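PDB 3GG8: pyruvate kinase from Toxoplasma gondii, which catalyses the last step of glycolysis, transferring the phosphoryl group of phosphoenolpyruvate to ADP to yield pyruvate and ATP. Local coordinates for residues 421-426 / 446-451. Sequence-based numbering, arbitrary orientation.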
loop_
_atom_site.group_PDB
_atom_site.type_symbol
_atom_site.label_atom_id
_atom_site.label_comp_id
_atom_site.label_asym_id
_atom_site.label_seq_id
_atom_site.Cartn_x
_atom_site.Cartn_y
_atom_site.Cartn_z
ATOM N N GLN C 421 -20.546 16.109 16.552
ATOM C CA GLN C 421 -19.542 16.014 15.488
ATOM C C GLN C 421 -18.487 14.948 15.770
ATOM O O GLN C 421 -18.202 14.113 14.911
ATOM C CB GLN C 421 -18.869 17.364 15.251
ATOM C CG GLN C 421 -18.056 17.447 13.978
ATOM C CD GLN C 421 -17.118 18.640 13.943
ATOM O OE1 GLN C 421 -16.237 18.797 14.806
ATOM N NE2 GLN C 421 -17.273 19.466 12.919
ATOM N N THR C 422 -17.923 14.987 16.971
ATOM C CA THR C 422 -16.855 14.089 17.388
ATOM C C THR C 422 -17.267 12.627 17.301
ATOM O O THR C 422 -16.515 11.807 16.795
ATOM C CB THR C 422 -16.382 14.420 18.832
ATOM O OG1 THR C 422 -16.052 15.814 18.914
ATOM C CG2 THR C 422 -15.158 13.597 19.220
ATOM N N ALA C 423 -18.457 12.306 17.803
ATOM C CA ALA C 423 -18.999 10.957 17.709
ATOM C C ALA C 423 -19.172 10.503 16.258
ATOM O O ALA C 423 -18.789 9.394 15.902
ATOM C CB ALA C 423 -20.314 10.873 18.452
ATOM N N ARG C 424 -19.729 11.380 15.424
ATOM C CA ARG C 424 -19.942 11.094 14.003
ATOM C C ARG C 424 -18.628 10.891 13.228
ATOM O O ARG C 424 -18.526 9.986 12.404
ATOM C CB ARG C 424 -20.797 12.189 13.354
ATOM C CG ARG C 424 -22.301 12.013 13.650
ATOM C CD ARG C 424 -23.183 13.044 12.949
ATOM N NE ARG C 424 -23.543 14.129 13.861
ATOM C CZ ARG C 424 -23.063 15.374 13.816
ATOM N NH1 ARG C 424 -22.190 15.767 12.876
ATOM N NH2 ARG C 424 -23.470 16.242 14.728
ATOM N N LEU C 425 -17.624 11.717 13.504
ATOM C CA LEU C 425 -16.329 11.574 12.831
ATOM C C LEU C 425 -15.653 10.240 13.132
ATOM O O LEU C 425 -15.032 9.665 12.263
ATOM C CB LEU C 425 -15.399 12.743 13.158
ATOM C CG LEU C 425 -15.749 14.084 12.512
ATOM C CD1 LEU C 425 -14.824 15.160 13.049
ATOM C CD2 LEU C 425 -15.661 14.000 10.987
ATOM N N ILE C 426 -15.773 9.756 14.364
ATOM C CA ILE C 426 -15.203 8.449 14.739
ATOM C C ILE C 426 -16.026 7.314 14.113
ATOM O O ILE C 426 -15.473 6.375 13.518
ATOM C CB ILE C 426 -15.128 8.305 16.273
ATOM C CG1 ILE C 426 -14.118 9.313 16.844
ATOM C CG2 ILE C 426 -14.795 6.867 16.687
ATOM C CD1 ILE C 426 -14.218 9.476 18.305
ATOM N N LYS C 446 -30.141 12.455 21.235
ATOM C CA LYS C 446 -31.215 11.959 20.368
ATOM C C LYS C 446 -30.785 11.831 18.892
ATOM O O LYS C 446 -31.107 10.839 18.237
ATOM C CB LYS C 446 -32.462 12.855 20.482
ATOM C CG LYS C 446 -33.102 12.908 21.877
ATOM C CD LYS C 446 -34.105 11.802 22.067
ATOM C CE LYS C 446 -34.802 11.880 23.409
ATOM N NZ LYS C 446 -35.763 13.011 23.488
ATOM N N HIS C 447 -30.069 12.830 18.378
ATOM C CA HIS C 447 -29.586 12.806 16.995
ATOM C C HIS C 447 -28.638 11.639 16.724
ATOM O O HIS C 447 -28.575 11.110 15.626
ATOM C CB HIS C 447 -28.915 14.133 16.625
ATOM C CG HIS C 447 -29.857 15.299 16.581
ATOM N ND1 HIS C 447 -29.491 16.568 16.983
ATOM C CD2 HIS C 447 -31.150 15.390 16.185
ATOM C CE1 HIS C 447 -30.508 17.392 16.818
ATOM N NE2 HIS C 447 -31.530 16.703 16.342
ATOM N N LEU C 448 -27.927 11.231 17.760
ATOM C CA LEU C 448 -26.907 10.193 17.675
ATOM C C LEU C 448 -27.480 8.783 17.610
ATOM O O LEU C 448 -26.738 7.822 17.413
ATOM C CB LEU C 448 -25.964 10.326 18.880
ATOM C CG LEU C 448 -24.570 10.966 18.776
ATOM C CD1 LEU C 448 -24.272 11.729 17.488
ATOM C CD2 LEU C 448 -24.300 11.811 20.006
ATOM N N GLN C 449 -28.793 8.657 17.764
ATOM C CA GLN C 449 -29.443 7.343 17.772
ATOM C C GLN C 449 -29.504 6.774 16.357
ATOM O O GLN C 449 -29.926 5.646 16.143
ATOM C CB GLN C 449 -30.853 7.449 18.357
ATOM C CG GLN C 449 -30.888 7.959 19.793
ATOM C CD GLN C 449 -30.096 7.089 20.745
ATOM O OE1 GLN C 449 -30.235 5.859 20.756
ATOM N NE2 GLN C 449 -29.276 7.726 21.570
ATOM N N VAL C 450 -29.025 7.580 15.418
ATOM C CA VAL C 450 -29.096 7.313 13.991
ATOM C C VAL C 450 -27.696 6.954 13.406
ATOM O O VAL C 450 -27.551 6.701 12.207
ATOM C CB VAL C 450 -29.831 8.548 13.352
ATOM C CG1 VAL C 450 -29.043 9.246 12.330
ATOM C CG2 VAL C 450 -31.269 8.210 12.926
ATOM N N ILE C 451 -26.690 6.888 14.288
ATOM C CA ILE C 451 -25.283 6.663 13.922
ATOM C C ILE C 451 -24.854 5.207 14.247
ATOM O O ILE C 451 -24.861 4.807 15.410
ATOM C CB ILE C 451 -24.312 7.660 14.675
ATOM C CG1 ILE C 451 -24.761 9.130 14.567
ATOM C CG2 ILE C 451 -22.868 7.539 14.164
ATOM C CD1 ILE C 451 -24.966 9.641 13.128
#
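Arg424 and Ile451 bring the two backbones nearest, 6.9 Å from CA to CA, where one face of helix 421-427 meets the short 3-10 turn 448-450 and the residue that follows it. The contact is small, burying 184 Å² in all, and it is made by the aliphatic parts of four side chains. Arg424 sets CG beside its own backbone N (chi1 -80°), and its methylenes run obliquely over the end of Ile451. Arg424 CG lies 3.6 Å from Ile451 CD1, and Arg424 CD touches the same methyl. Beyond CD the chain bends (chi3 -99°) and carries the guanidinium back over the start of its own helix, where one face of the group lies against Gln421 N, 3.3 Å from the plane and off-centre. The arginine thus gives mainly its hydrocarbon stem to the contact, though Leu448 CD1 still lies obliquely beside its guanidinium. Leu448 reaches in with one branch: its CD1 is 4.2 Å from Ala423 CB and 4.3 Å from Arg424 CG, a looser fit than at Ile451. Ala423 and Leu448 also both touch Ala437 of strand 435-439, which ties the two segments to the same strand of the sheet. His447 faces the barrel domain, meeting Phe224 edge-to-face, and Val450 touches Pro308. Segment 446-451 therefore lies between the C-terminal sheet and the barrel. Strands 412-416, 435-439 and 454-458 are parallel neighbours linked by helices 421-427 and 442-447. The contact is accordingly one between the connections of successive beta-alpha-beta crossovers, packed side by side on one face of the sheet in the alpha/beta C-terminal domain of pyruvate kinase.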